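Local coordinates for protein glutamine cyclotransferase (Tannerella forsythia, PDB 6QRO) that probably converts N-terminal glutamine residues of peptides and proteins to pyroglutamate, as a zinc-binding, mammalian-like type II glutaminyl cyclase, at residues Y35-R40 against A62-R67; V42-R47 against Q55-Y60; L79-Y82 against K86-A89; E122-K127 against H288-T293; V139-E144 against E300-V305. All blocks are in the same frame, centred on the assembly; numbering follows the deposited sequence.

Contact 1: residues Y35-R40 against A62-R67; sequences YAYIER and AGELDR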
# COMPACT_ATOMS: atom_id res chain seq x y z
N TYR A 35 10.38 -6.18 7.91
CA TYR A 35 9.72 -7.38 8.40
C TYR A 35 9.16 -7.18 9.80
O TYR A 35 8.01 -7.53 10.08
CB TYR A 35 10.71 -8.57 8.36
CG TYR A 35 10.10 -9.93 8.66
CD1 TYR A 35 9.66 -10.25 9.94
CD2 TYR A 35 9.93 -10.88 7.65
CE1 TYR A 35 9.07 -11.48 10.21
CE2 TYR A 35 9.33 -12.12 7.92
CZ TYR A 35 8.92 -12.41 9.20
OH TYR A 35 8.33 -13.61 9.49
N ALA A 36 9.95 -6.58 10.70
CA ALA A 36 9.46 -6.33 12.06
C ALA A 36 8.31 -5.31 12.09
O ALA A 36 7.40 -5.44 12.91
CB ALA A 36 10.63 -5.90 12.95
N TYR A 37 8.34 -4.31 11.21
CA TYR A 37 7.25 -3.34 11.12
C TYR A 37 5.94 -4.01 10.66
O TYR A 37 4.86 -3.68 11.16
CB TYR A 37 7.63 -2.22 10.16
CG TYR A 37 8.56 -1.15 10.69
CD1 TYR A 37 8.36 -0.56 11.93
CD2 TYR A 37 9.66 -0.74 9.95
CE1 TYR A 37 9.23 0.43 12.41
CE2 TYR A 37 10.53 0.24 10.41
CZ TYR A 37 10.30 0.82 11.64
OH TYR A 37 11.17 1.78 12.09
N ILE A 38 6.02 -4.93 9.69
CA ILE A 38 4.86 -5.74 9.32
C ILE A 38 4.37 -6.54 10.52
O ILE A 38 3.17 -6.56 10.82
CB ILE A 38 5.21 -6.68 8.15
CG1 ILE A 38 5.62 -5.91 6.90
CG2 ILE A 38 4.03 -7.62 7.83
CD1 ILE A 38 6.07 -6.87 5.75
N GLU A 39 5.29 -7.22 11.22
CA GLU A 39 4.94 -8.04 12.37
C GLU A 39 4.30 -7.19 13.45
O GLU A 39 3.38 -7.64 14.14
CB GLU A 39 6.21 -8.73 12.90
CG GLU A 39 6.04 -9.95 13.83
CD GLU A 39 5.75 -9.61 15.29
OE1 GLU A 39 6.02 -8.48 15.75
OE2 GLU A 39 5.25 -10.50 15.98
N ARG A 40 4.77 -5.95 13.61
CA ARG A 40 4.24 -5.10 14.67
C ARG A 40 2.80 -4.72 14.39
O ARG A 40 1.96 -4.76 15.29
CB ARG A 40 5.09 -3.83 14.83
CG ARG A 40 6.49 -4.04 15.43
CD ARG A 40 6.49 -4.18 16.95
NE ARG A 40 5.62 -3.24 17.66
CZ ARG A 40 6.03 -2.13 18.27
NH1 ARG A 40 5.17 -1.35 18.92
NH2 ARG A 40 7.32 -1.80 18.25
N ALA A 62 1.53 6.48 12.60
CA ALA A 62 1.84 7.91 12.59
C ALA A 62 3.03 8.23 13.49
O ALA A 62 3.90 9.04 13.13
CB ALA A 62 0.61 8.71 13.00
N GLY A 63 3.10 7.59 14.66
CA GLY A 63 4.22 7.83 15.56
C GLY A 63 5.55 7.50 14.93
O GLY A 63 6.51 8.27 15.04
N GLU A 64 5.62 6.37 14.21
CA GLU A 64 6.86 5.97 13.55
C GLU A 64 7.24 6.95 12.46
O GLU A 64 8.43 7.20 12.25
CB GLU A 64 6.73 4.56 12.97
CG GLU A 64 6.79 3.49 14.04
CD GLU A 64 8.11 3.51 14.79
OE1 GLU A 64 9.17 3.38 14.17
OE2 GLU A 64 8.08 3.69 16.01
N LEU A 65 6.26 7.46 11.70
CA LEU A 65 6.57 8.45 10.67
C LEU A 65 7.19 9.69 11.29
O LEU A 65 8.13 10.27 10.73
CB LEU A 65 5.31 8.84 9.89
CG LEU A 65 4.68 7.80 8.98
CD1 LEU A 65 3.51 8.41 8.23
CD2 LEU A 65 5.72 7.24 8.04
N ASP A 66 6.64 10.13 12.42
CA ASP A 66 7.15 11.31 13.10
C ASP A 66 8.55 11.06 13.68
O ASP A 66 9.39 11.96 13.67
CB ASP A 66 6.14 11.75 14.16
CG ASP A 66 6.08 13.25 14.29
OD1 ASP A 66 7.13 13.90 14.16
OD2 ASP A 66 4.96 13.79 14.40
N ARG A 67 8.79 9.85 14.23
CA ARG A 67 10.12 9.52 14.73
C ARG A 67 11.19 9.69 13.67
O ARG A 67 12.34 9.98 13.99
CB ARG A 67 10.20 8.08 15.22
CG ARG A 67 11.40 7.81 16.13
CD ARG A 67 11.54 6.36 16.57
NE ARG A 67 10.33 5.78 17.13
CZ ARG A 67 10.08 5.66 18.43
NH1 ARG A 67 10.97 6.10 19.32
NH2 ARG A 67 8.95 5.11 18.84
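Tyr37 reaches from helix 31-43 to Glu64 on helix 52-67, joining two helices of an alpha/beta protein built on a mixed central sheet. The backbones are well apart, with 9.6 Å between Tyr37 CA and Glu64 CA, so a long side chain is needed from each helix. Tyrosine suits this place because it gives a long, flat apolar arm to pack between helices and a hydroxyl at its end that can meet the carboxylate of Glu64. Starting at CB, which points toward helix 52-67, the ring is set by a chi1 of -79° that lays CG beside the backbone N. Its CD2 side packs on Leu143 of helix 132-151, and its CD1 side on the hydroxyl of Tyr60. Further out, the carboxylate comes in at the ring edge, near the ring plane, with Glu64 OE1 3.4 Å from Tyr37 CE1. At the tip, Tyr37 OH gives a weak hydrogen bond of 3.3 Å to Glu64 OE1, and a second weak one links it to His68. Ring and carboxylate planes are turned 43° against each other. Glu64 is buried, and its other oxygen is occupied within its own helix. There Arg67 grips it side-on in a salt bridge, NE and NH2 both approaching the same face of the carboxylate and each lying 3.3 Å from Glu64 OE2.

Contact 2: residues V42-R47 against Q55-Y60; sequences VAFGPR and QRCADY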
# COMPACT_ATOMS: atom_id res chain seq x y z
N VAL A 42 0.52 -6.37 12.38
CA VAL A 42 -0.30 -7.57 12.47
C VAL A 42 -0.43 -8.02 13.93
O VAL A 42 -1.42 -8.64 14.31
CB VAL A 42 0.28 -8.69 11.57
CG1 VAL A 42 -0.42 -10.02 11.79
CG2 VAL A 42 0.20 -8.31 10.12
N ALA A 43 0.58 -7.72 14.76
CA ALA A 43 0.55 -8.12 16.17
C ALA A 43 -0.54 -7.40 16.95
O ALA A 43 -0.92 -7.88 18.03
CB ALA A 43 1.90 -7.87 16.84
N PHE A 44 -1.04 -6.28 16.43
CA PHE A 44 -2.18 -5.61 17.05
C PHE A 44 -3.47 -6.42 16.93
O PHE A 44 -4.43 -6.13 17.65
CB PHE A 44 -2.40 -4.23 16.42
CG PHE A 44 -1.39 -3.20 16.83
CD1 PHE A 44 -1.38 -2.71 18.13
CD2 PHE A 44 -0.45 -2.71 15.93
CE1 PHE A 44 -0.45 -1.75 18.51
CE2 PHE A 44 0.48 -1.75 16.31
CZ PHE A 44 0.48 -1.27 17.60
N GLY A 45 -3.53 -7.39 16.04
CA GLY A 45 -4.80 -7.91 15.60
C GLY A 45 -5.19 -7.21 14.31
O GLY A 45 -4.55 -6.24 13.88
N PRO A 46 -6.25 -7.71 13.66
CA PRO A 46 -6.63 -7.16 12.36
C PRO A 46 -6.88 -5.66 12.44
O PRO A 46 -7.39 -5.16 13.44
CB PRO A 46 -7.90 -7.93 12.00
CG PRO A 46 -7.77 -9.22 12.74
CD PRO A 46 -7.07 -8.88 14.03
N ARG A 47 -6.39 -4.94 11.45
CA ARG A 47 -6.61 -3.50 11.37
C ARG A 47 -7.94 -3.20 10.67
O ARG A 47 -8.01 -2.66 9.56
CB ARG A 47 -5.43 -2.81 10.69
CG ARG A 47 -4.18 -2.60 11.60
CD ARG A 47 -3.38 -3.88 11.82
NE ARG A 47 -2.86 -4.40 10.55
CZ ARG A 47 -2.82 -5.69 10.23
NH1 ARG A 47 -2.34 -6.07 9.05
NH2 ARG A 47 -3.30 -6.60 11.07
N GLN A 55 -7.22 1.40 16.00
CA GLN A 55 -6.84 2.67 16.63
C GLN A 55 -5.42 2.63 17.17
O GLN A 55 -4.64 3.56 16.96
CB GLN A 55 -7.82 3.02 17.75
CG GLN A 55 -7.47 4.31 18.48
CD GLN A 55 -7.60 5.55 17.62
OE1 GLN A 55 -8.55 5.70 16.84
NE2 GLN A 55 -6.64 6.47 17.76
N ARG A 56 -5.07 1.56 17.89
CA ARG A 56 -3.70 1.43 18.38
C ARG A 56 -2.70 1.43 17.23
O ARG A 56 -1.59 1.98 17.35
CB ARG A 56 -3.55 0.18 19.23
CG ARG A 56 -4.04 0.35 20.63
CD ARG A 56 -3.58 -0.81 21.49
NE ARG A 56 -4.39 -1.02 22.68
CZ ARG A 56 -4.49 -0.14 23.68
NH1 ARG A 56 -3.81 1.00 23.66
NH2 ARG A 56 -5.25 -0.41 24.72
N CYS A 57 -3.07 0.79 16.12
CA CYS A 57 -2.18 0.74 14.97
C CYS A 57 -2.05 2.10 14.30
O CYS A 57 -0.97 2.47 13.83
CB CYS A 57 -2.67 -0.31 13.99
SG CYS A 57 -1.49 -0.64 12.76
N ALA A 58 -3.14 2.87 14.22
CA ALA A 58 -3.08 4.24 13.72
C ALA A 58 -2.05 5.08 14.49
O ALA A 58 -1.25 5.80 13.89
CB ALA A 58 -4.45 4.89 13.80
N ASP A 59 -2.09 5.03 15.83
CA ASP A 59 -1.06 5.73 16.61
C ASP A 59 0.32 5.22 16.27
O ASP A 59 1.26 6.00 16.10
CB ASP A 59 -1.28 5.58 18.13
CG ASP A 59 -2.35 6.50 18.65
OD1 ASP A 59 -2.65 7.50 17.98
OD2 ASP A 59 -2.86 6.26 19.76
N TYR A 60 0.45 3.90 16.13
CA TYR A 60 1.76 3.31 15.90
C TYR A 60 2.34 3.77 14.57
O TYR A 60 3.49 4.21 14.50
CB TYR A 60 1.64 1.79 15.97
CG TYR A 60 2.89 1.10 15.58
CD1 TYR A 60 4.00 1.13 16.41
CD2 TYR A 60 2.97 0.40 14.39
CE1 TYR A 60 5.16 0.49 16.06
CE2 TYR A 60 4.13 -0.24 14.03
CZ TYR A 60 5.22 -0.19 14.86
OH TYR A 60 6.37 -0.82 14.51
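The turn that follows helix 31-43 folds back onto helix 52-67 through Phe44, whose ring rests against one side of the second helix. Over one ring face lie the backbone atoms Arg56 C and Cys57 CA, both toward the rim. The aliphatic start of Arg56 adds to this, with Arg56 CB 3.7 Å from Phe44 CE1, while its charged end leads away. Tyr60 brings its CB to 3.7 Å from Phe44 CZ, and the two rings meet obliquely, planes at 59°. Cys57, small enough to fit between two larger partners, touches Phe44 CD2 with its CB at 3.8 Å. Its chi1 of -169° sets SG anti to the backbone N, where the sulfur meets Arg47 CG at 3.5 Å and stands obliquely beside the Phe44 ring. Arg47 is bent at chi2 and chi3, which turns its guanidinium back to its own loop. Arg47 NH2 donates to Gly45 O over 3.1 Å, nearly straight at 165° and with the oxygen in the guanidinium plane, though it meets that oxygen from above the carbonyl plane. Val42 N lies over the centre of one guanidinium face. At Gly45 a CB would be jammed against the preceding carbonyl O, which calls for glycine. These are two consecutive helices joined by a short loop whose aromatic residue packs on the second, with Arg47 about 8 Å, side chain to side chain, from the zinc ligand Asp134.

Contact 3: residues L79-Y82 against K86-A89; sequences LTAY and KLKA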
# COMPACT_ATOMS: atom_id res chain seq x y z
N LEU A 79 -16.36 7.58 6.81
CA LEU A 79 -16.62 7.07 5.48
C LEU A 79 -17.69 6.00 5.56
O LEU A 79 -17.81 5.31 6.57
CB LEU A 79 -15.35 6.51 4.84
CG LEU A 79 -14.14 7.44 4.96
CD1 LEU A 79 -12.94 6.81 4.29
CD2 LEU A 79 -14.46 8.80 4.35
N THR A 80 -18.46 5.85 4.49
CA THR A 80 -19.60 4.95 4.47
C THR A 80 -19.23 3.71 3.66
O THR A 80 -18.90 3.81 2.47
CB THR A 80 -20.84 5.64 3.89
OG1 THR A 80 -21.15 6.80 4.67
CG2 THR A 80 -22.05 4.73 3.91
N ALA A 81 -19.26 2.55 4.32
CA ALA A 81 -18.99 1.29 3.67
C ALA A 81 -20.17 0.88 2.79
O ALA A 81 -21.23 1.51 2.79
CB ALA A 81 -18.70 0.21 4.72
N TYR A 82 -19.95 -0.20 2.02
CA TYR A 82 -20.95 -0.75 1.10
C TYR A 82 -22.28 -1.01 1.80
O TYR A 82 -23.34 -0.90 1.18
CB TYR A 82 -20.41 -2.04 0.47
CG TYR A 82 -20.39 -3.18 1.47
CD1 TYR A 82 -19.38 -3.29 2.41
CD2 TYR A 82 -21.44 -4.11 1.52
CE1 TYR A 82 -19.38 -4.30 3.36
CE2 TYR A 82 -21.44 -5.13 2.48
CZ TYR A 82 -20.41 -5.22 3.39
OH TYR A 82 -20.40 -6.23 4.34
N LYS A 86 -20.80 3.56 8.99
CA LYS A 86 -19.90 4.71 9.03
C LYS A 86 -18.54 4.29 9.59
O LYS A 86 -18.45 3.81 10.72
CB LYS A 86 -20.50 5.84 9.88
CG LYS A 86 -21.76 6.49 9.32
CD LYS A 86 -21.51 7.06 7.93
CE LYS A 86 -22.62 8.01 7.50
NZ LYS A 86 -22.69 8.09 6.03
N LEU A 87 -17.49 4.44 8.77
CA LEU A 87 -16.14 4.02 9.14
C LEU A 87 -15.34 5.23 9.61
O LEU A 87 -15.18 6.21 8.86
CB LEU A 87 -15.45 3.33 7.96
CG LEU A 87 -16.26 2.16 7.38
CD1 LEU A 87 -15.53 1.49 6.25
CD2 LEU A 87 -16.67 1.18 8.47
N LYS A 88 -14.81 5.14 10.82
CA LYS A 88 -13.98 6.18 11.42
C LYS A 88 -12.55 5.93 10.96
O LYS A 88 -11.78 5.22 11.61
CB LYS A 88 -14.11 6.15 12.94
CG LYS A 88 -15.55 6.12 13.40
CD LYS A 88 -16.26 7.44 13.25
CE LYS A 88 -17.59 7.38 14.00
NZ LYS A 88 -17.70 8.34 15.14
N ALA A 89 -12.21 6.53 9.82
CA ALA A 89 -10.95 6.30 9.12
C ALA A 89 -9.89 7.33 9.50
O ALA A 89 -10.20 8.45 9.90
CB ALA A 89 -11.17 6.32 7.61
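Two polar pairs, Lys86 with Thr80 and Leu87 with Leu79, are modelled implausibly close. Lys86 NZ lies 2.4 Å from Thr80 OG1, and Leu87 N lies just as near to Leu79 O. Hydrogen bonds probably exist at both places, but such lengths are doubtful. The lysine arrives there by a bend at chi2 (-58°), which brings the chain across to Thr80 of the opposite strand so that the ammonium comes to the threonine hydroxyl. Both residues are exposed, a fitting place for a charged end and a hydroxyl. The partner bond of the backbone is normal: Leu79 N donates to Leu87 O at 2.7 Å, with an angle of 167° at the hydrogen. Leu79 and Leu87 are thus a hydrogen-bonded antiparallel pair and Thr80 and Lys86 a non-hydrogen-bonded one, at the turn end of the beta hairpin of strands 71-80 and 86-96, the first of these an outermost strand of the mixed sheet. The face bearing Leu79 and Leu87 is the apolar one. Leu79 CD1 packs 3.8 Å from Ala89 CB, and Leu87 CD1 sits 3.7 Å from Ala81 CB, the small methyls of the alanines letting the leucine branches come close. Both leucines also touch Leu184 of helix 184-191. Next to the hairpin, the amide of Asn50 bonds through ND2 to Lys86 O and through OD1 to Lys88 N.

Contact 4: residues E122-K127 against H288-T293; sequences EANHRK and HTQNDT. With ZN (zinc ion), chain E.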
# COMPACT_ATOMS: atom_id res chain seq x y z
N GLU A 122 -16.30 -21.60 5.05
CA GLU A 122 -17.34 -20.58 5.06
C GLU A 122 -17.55 -20.00 6.45
O GLU A 122 -18.06 -18.89 6.58
CB GLU A 122 -18.63 -21.14 4.47
CG GLU A 122 -19.79 -20.18 4.50
CD GLU A 122 -21.08 -20.81 4.05
OE1 GLU A 122 -21.03 -21.86 3.37
OE2 GLU A 122 -22.14 -20.27 4.40
N ALA A 123 -17.19 -20.74 7.51
CA ALA A 123 -17.26 -20.21 8.87
C ALA A 123 -16.40 -18.97 9.08
O ALA A 123 -16.58 -18.27 10.09
CB ALA A 123 -16.86 -21.28 9.88
N ASN A 124 -15.42 -18.71 8.22
CA ASN A 124 -14.57 -17.53 8.34
C ASN A 124 -14.99 -16.38 7.45
O ASN A 124 -14.33 -15.34 7.47
CB ASN A 124 -13.10 -17.88 8.04
CG ASN A 124 -12.52 -18.85 9.03
OD1 ASN A 124 -12.92 -18.86 10.20
ND2 ASN A 124 -11.57 -19.66 8.59
N HIS A 125 -16.03 -16.55 6.62
CA HIS A 125 -16.34 -15.57 5.58
C HIS A 125 -16.72 -14.20 6.13
O HIS A 125 -16.50 -13.20 5.45
CB HIS A 125 -17.45 -16.09 4.68
CG HIS A 125 -16.98 -17.13 3.71
ND1 HIS A 125 -17.79 -17.65 2.72
CD2 HIS A 125 -15.78 -17.73 3.56
CE1 HIS A 125 -17.11 -18.54 2.02
NE2 HIS A 125 -15.89 -18.60 2.50
N ARG A 126 -17.24 -14.12 7.36
CA ARG A 126 -17.59 -12.82 7.91
C ARG A 126 -16.69 -12.40 9.05
O ARG A 126 -17.03 -11.47 9.80
CB ARG A 126 -19.06 -12.81 8.35
CG ARG A 126 -19.91 -13.28 7.23
CD ARG A 126 -21.33 -12.80 7.25
NE ARG A 126 -22.01 -13.49 6.14
CZ ARG A 126 -23.28 -13.34 5.81
NH1 ARG A 126 -24.04 -12.49 6.48
NH2 ARG A 126 -23.76 -14.03 4.78
N LYS A 127 -15.53 -13.07 9.21
CA LYS A 127 -14.50 -12.81 10.19
C LYS A 127 -13.26 -12.18 9.56
O LYS A 127 -12.83 -12.59 8.48
CB LYS A 127 -14.13 -14.13 10.89
CG LYS A 127 -15.36 -14.74 11.54
CD LYS A 127 -15.04 -15.98 12.36
CE LYS A 127 -16.32 -16.53 12.98
NZ LYS A 127 -16.12 -17.75 13.78
N HIS A 288 -7.62 -12.63 0.90
CA HIS A 288 -8.93 -12.57 1.56
C HIS A 288 -9.30 -13.91 2.18
O HIS A 288 -10.47 -14.30 2.22
CB HIS A 288 -9.98 -12.05 0.61
CG HIS A 288 -9.80 -10.61 0.26
ND1 HIS A 288 -10.74 -9.87 -0.43
CD2 HIS A 288 -8.79 -9.75 0.53
CE1 HIS A 288 -10.31 -8.64 -0.59
NE2 HIS A 288 -9.12 -8.54 -0.02
N THR A 289 -8.29 -14.63 2.65
CA THR A 289 -8.45 -15.80 3.49
C THR A 289 -7.77 -15.52 4.83
O THR A 289 -7.09 -14.50 5.01
CB THR A 289 -7.83 -17.06 2.87
OG1 THR A 289 -6.40 -16.97 2.97
CG2 THR A 289 -8.23 -17.21 1.41
N GLN A 290 -7.98 -16.42 5.77
CA GLN A 290 -7.25 -16.34 7.03
C GLN A 290 -5.86 -16.97 6.94
O GLN A 290 -5.19 -17.14 7.97
CB GLN A 290 -8.13 -16.89 8.15
CG GLN A 290 -9.24 -15.87 8.38
CD GLN A 290 -9.95 -15.99 9.70
OE1 GLN A 290 -10.00 -17.06 10.29
NE2 GLN A 290 -10.54 -14.89 10.16
N ASN A 291 -5.45 -17.36 5.73
CA ASN A 291 -4.09 -17.78 5.40
C ASN A 291 -3.16 -16.61 5.11
O ASN A 291 -1.98 -16.82 4.84
CB ASN A 291 -4.14 -18.71 4.19
CG ASN A 291 -4.89 -19.99 4.48
OD1 ASN A 291 -4.99 -20.41 5.62
ND2 ASN A 291 -5.45 -20.60 3.45
N ASP A 292 -3.67 -15.38 5.10
CA ASP A 292 -2.82 -14.20 4.92
C ASP A 292 -2.21 -13.79 6.26
O ASP A 292 -2.68 -12.87 6.96
CB ASP A 292 -3.61 -13.08 4.24
CG ASP A 292 -2.71 -11.93 3.84
OD1 ASP A 292 -1.49 -12.05 4.08
OD2 ASP A 292 -3.22 -10.93 3.27
N THR A 293 -1.16 -14.51 6.65
CA THR A 293 -0.47 -14.32 7.93
C THR A 293 1.00 -14.00 7.66
O THR A 293 1.44 -13.94 6.51
CB THR A 293 -0.58 -15.56 8.81
OG1 THR A 293 0.08 -16.65 8.16
CG2 THR A 293 -2.03 -15.95 9.06
ZN ZN E . -7.49 -6.88 0.07
O HOH W 1 -7.18 -7.08 -1.65
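Asn124 and Gln290 stack their amides against each other, the planes 30° apart. Gln290 OE1 lies over the asparagine amide, nearest its carbon, 3.3 Å from Asn124 CG. No hydrogen bond joins the pair: Gln290 OE1 and Asn124 OD1 are both acceptors, and Asn124 ND2 is badly angled for the glutamine oxygen. The extended chain of Gln290 carries its amide that far (chi2 -162°) and also sets NE2 beside Lys127, 3.7 Å from Lys127 CB. The N-H groups find their acceptors next door, Gln290 NE2 at Pro128 O and Asn124 ND2 at Asp119. That aspartate ties the two segments together, one carboxylate oxygen taking Asn124 ND2 and the other the backbone N of Gln290. An amide suits both positions because it can lie against another and still donate through its NH2. Just before Gln290 in the chain, Thr289 OG1 accepts from Asn291 N at 2.9 Å in an ST turn that shapes the loop. At the start of this segment, His288 NE2 binds the zinc ion at 2.3 Å, together with Asp134, Asp167 and a water. The same loop thus carries a metal ligand two residues before the stacked glutamine, whose side chain is about 11 Å from that of Asp134. Asp292 OD1 accepts from the backbone N of Asp133, the neighbour of Asp134. The 122-127 loop leads from strand 103-109 to helix 132-151, and the 288-293 loop from strand 269-273 to helix 299-314, so the contact joins two strand-to-helix connections at the protein surface.

Contact 5: residues V139-E144 against E300-V305; sequences VGILLE and ETLKAV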
# COMPACT_ATOMS: atom_id res chain seq x y z
N VAL A 139 2.83 -1.20 3.94
CA VAL A 139 3.13 -0.25 5.01
C VAL A 139 4.53 -0.50 5.56
O VAL A 139 5.33 0.43 5.71
CB VAL A 139 2.08 -0.35 6.12
CG1 VAL A 139 2.48 0.55 7.27
CG2 VAL A 139 0.69 0.05 5.59
N GLY A 140 4.86 -1.76 5.85
CA GLY A 140 6.13 -2.08 6.47
C GLY A 140 7.32 -1.64 5.64
O GLY A 140 8.29 -1.08 6.16
N ILE A 141 7.25 -1.86 4.32
CA ILE A 141 8.34 -1.43 3.44
C ILE A 141 8.49 0.09 3.49
O ILE A 141 9.61 0.61 3.62
CB ILE A 141 8.11 -1.95 2.01
CG1 ILE A 141 8.35 -3.47 1.98
CG2 ILE A 141 9.01 -1.22 1.02
CD1 ILE A 141 8.25 -4.13 0.60
N LEU A 142 7.38 0.81 3.42
CA LEU A 142 7.41 2.27 3.46
C LEU A 142 7.86 2.79 4.83
O LEU A 142 8.35 3.91 4.94
CB LEU A 142 6.03 2.84 3.11
CG LEU A 142 5.55 2.67 1.67
CD1 LEU A 142 4.21 3.38 1.50
CD2 LEU A 142 6.60 3.21 0.70
N LEU A 143 7.65 2.00 5.88
CA LEU A 143 8.14 2.35 7.21
C LEU A 143 9.66 2.32 7.28
O LEU A 143 10.28 3.19 7.91
CB LEU A 143 7.54 1.39 8.24
CG LEU A 143 6.11 1.70 8.66
CD1 LEU A 143 5.55 0.63 9.60
CD2 LEU A 143 6.16 3.04 9.36
N GLU A 144 10.28 1.32 6.66
CA GLU A 144 11.74 1.26 6.59
C GLU A 144 12.29 2.36 5.66
O GLU A 144 13.34 2.95 5.94
CB GLU A 144 12.16 -0.14 6.14
CG GLU A 144 13.63 -0.35 5.84
CD GLU A 144 14.52 -0.06 7.04
OE1 GLU A 144 15.74 0.11 6.84
OE2 GLU A 144 14.01 -0.03 8.18
N GLU A 300 13.28 -11.63 1.18
CA GLU A 300 13.81 -11.37 -0.16
C GLU A 300 12.80 -10.65 -1.05
O GLU A 300 13.18 -9.80 -1.86
CB GLU A 300 14.30 -12.66 -0.81
CG GLU A 300 15.16 -12.39 -2.03
CD GLU A 300 16.14 -11.26 -1.84
OE1 GLU A 300 15.99 -10.20 -2.52
OE2 GLU A 300 17.08 -11.44 -1.03
N THR A 301 11.52 -11.00 -0.97
CA THR A 301 10.52 -10.19 -1.66
C THR A 301 10.53 -8.76 -1.14
O THR A 301 10.56 -7.80 -1.93
CB THR A 301 9.13 -10.82 -1.49
OG1 THR A 301 9.17 -12.18 -1.93
CG2 THR A 301 8.11 -10.05 -2.32
N LEU A 302 10.54 -8.59 0.18
CA LEU A 302 10.61 -7.25 0.76
C LEU A 302 11.86 -6.51 0.31
O LEU A 302 11.81 -5.31 0.01
CB LEU A 302 10.59 -7.32 2.29
CG LEU A 302 9.41 -7.97 3.03
CD1 LEU A 302 9.64 -7.91 4.55
CD2 LEU A 302 8.10 -7.30 2.65
N LYS A 303 12.99 -7.23 0.27
CA LYS A 303 14.29 -6.68 -0.11
C LYS A 303 14.25 -6.15 -1.53
O LYS A 303 14.71 -5.04 -1.80
CB LYS A 303 15.35 -7.79 0.03
CG LYS A 303 16.80 -7.42 -0.25
CD LYS A 303 17.34 -6.48 0.80
CE LYS A 303 18.87 -6.35 0.75
NZ LYS A 303 19.35 -5.57 1.95
N ALA A 304 13.69 -6.93 -2.46
CA ALA A 304 13.61 -6.51 -3.85
C ALA A 304 12.86 -5.19 -3.99
O ALA A 304 13.33 -4.26 -4.65
CB ALA A 304 12.94 -7.59 -4.69
N VAL A 305 11.66 -5.12 -3.41
CA VAL A 305 10.85 -3.92 -3.55
C VAL A 305 11.53 -2.75 -2.87
O VAL A 305 11.60 -1.64 -3.43
CB VAL A 305 9.43 -4.16 -3.00
CG1 VAL A 305 8.59 -2.90 -3.11
CG2 VAL A 305 8.76 -5.29 -3.73
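Flat groups have no part where Ile141 meets Leu302 and Val305: none of the three carries a ring, amide or carboxylate, so there are no faces or edges to assign, only branched aliphatic chains. The flat groups of the segments, the carboxylates of Glu144 and Glu300, point elsewhere, and that of Glu144 is held by a salt bridge to Arg147 and a bond to Ser33. Ile141 does the reaching for helix 132-151. Its extended arm, with chi2 at -176°, carries CD1 toward helix 299-314, where it lies 3.8 Å from Leu302 CD2. The same methyl is 3.8 Å from Val305 CB, and Ile141 CD1 to Val305 CG1 is 3.9 Å. Leu302 and Val305 stand three residues apart on one side of their helix, and each gives a small part of its surface to the isoleucine. Against Leu302 the isoleucine runs obliquely, with Ile141 CG1 also 3.9 Å from Leu302 CD2, whereas against Val305 it crosses at about a right angle. Beta-branched Ile141 and Val305 keep their stems stiff, while Leu302 offers the end of a branch, CD2. The helices come close here, the nearest CA pair being Ile141 CA and Leu302 CA at 6.8 Å. Ile141 and Val305 both touch Leu206 of strand 203-207, and Leu302 touches Ile38 of helix 31-43. This is buried aliphatic packing of two helices against a strand of the central sheet, as in an alpha/beta fold such as that of M28 proteins.

Overall arrangement
Contacts 1 and 2 both join helix 31-43 to helix 52-67. Their centres are 10 Å apart, with contact 2 lying between the segments of contact 1 along the chain. Contact 5 touches contact 1, centres 12 Å apart, and so links these early helices to helices 132-151 and 299-314. Contact 3 follows contacts 1 and 2 in the chain; it is the hairpin of strands 71-80 and 86-96 at one border of the mixed sheet, on the opposite side of the chain's centre from contact 5. Contact 4 alternates with contact 5 in sequence. Contacts 3 and 4 stand apart from the helical packing, and contact 4 holds the zinc ligand His288.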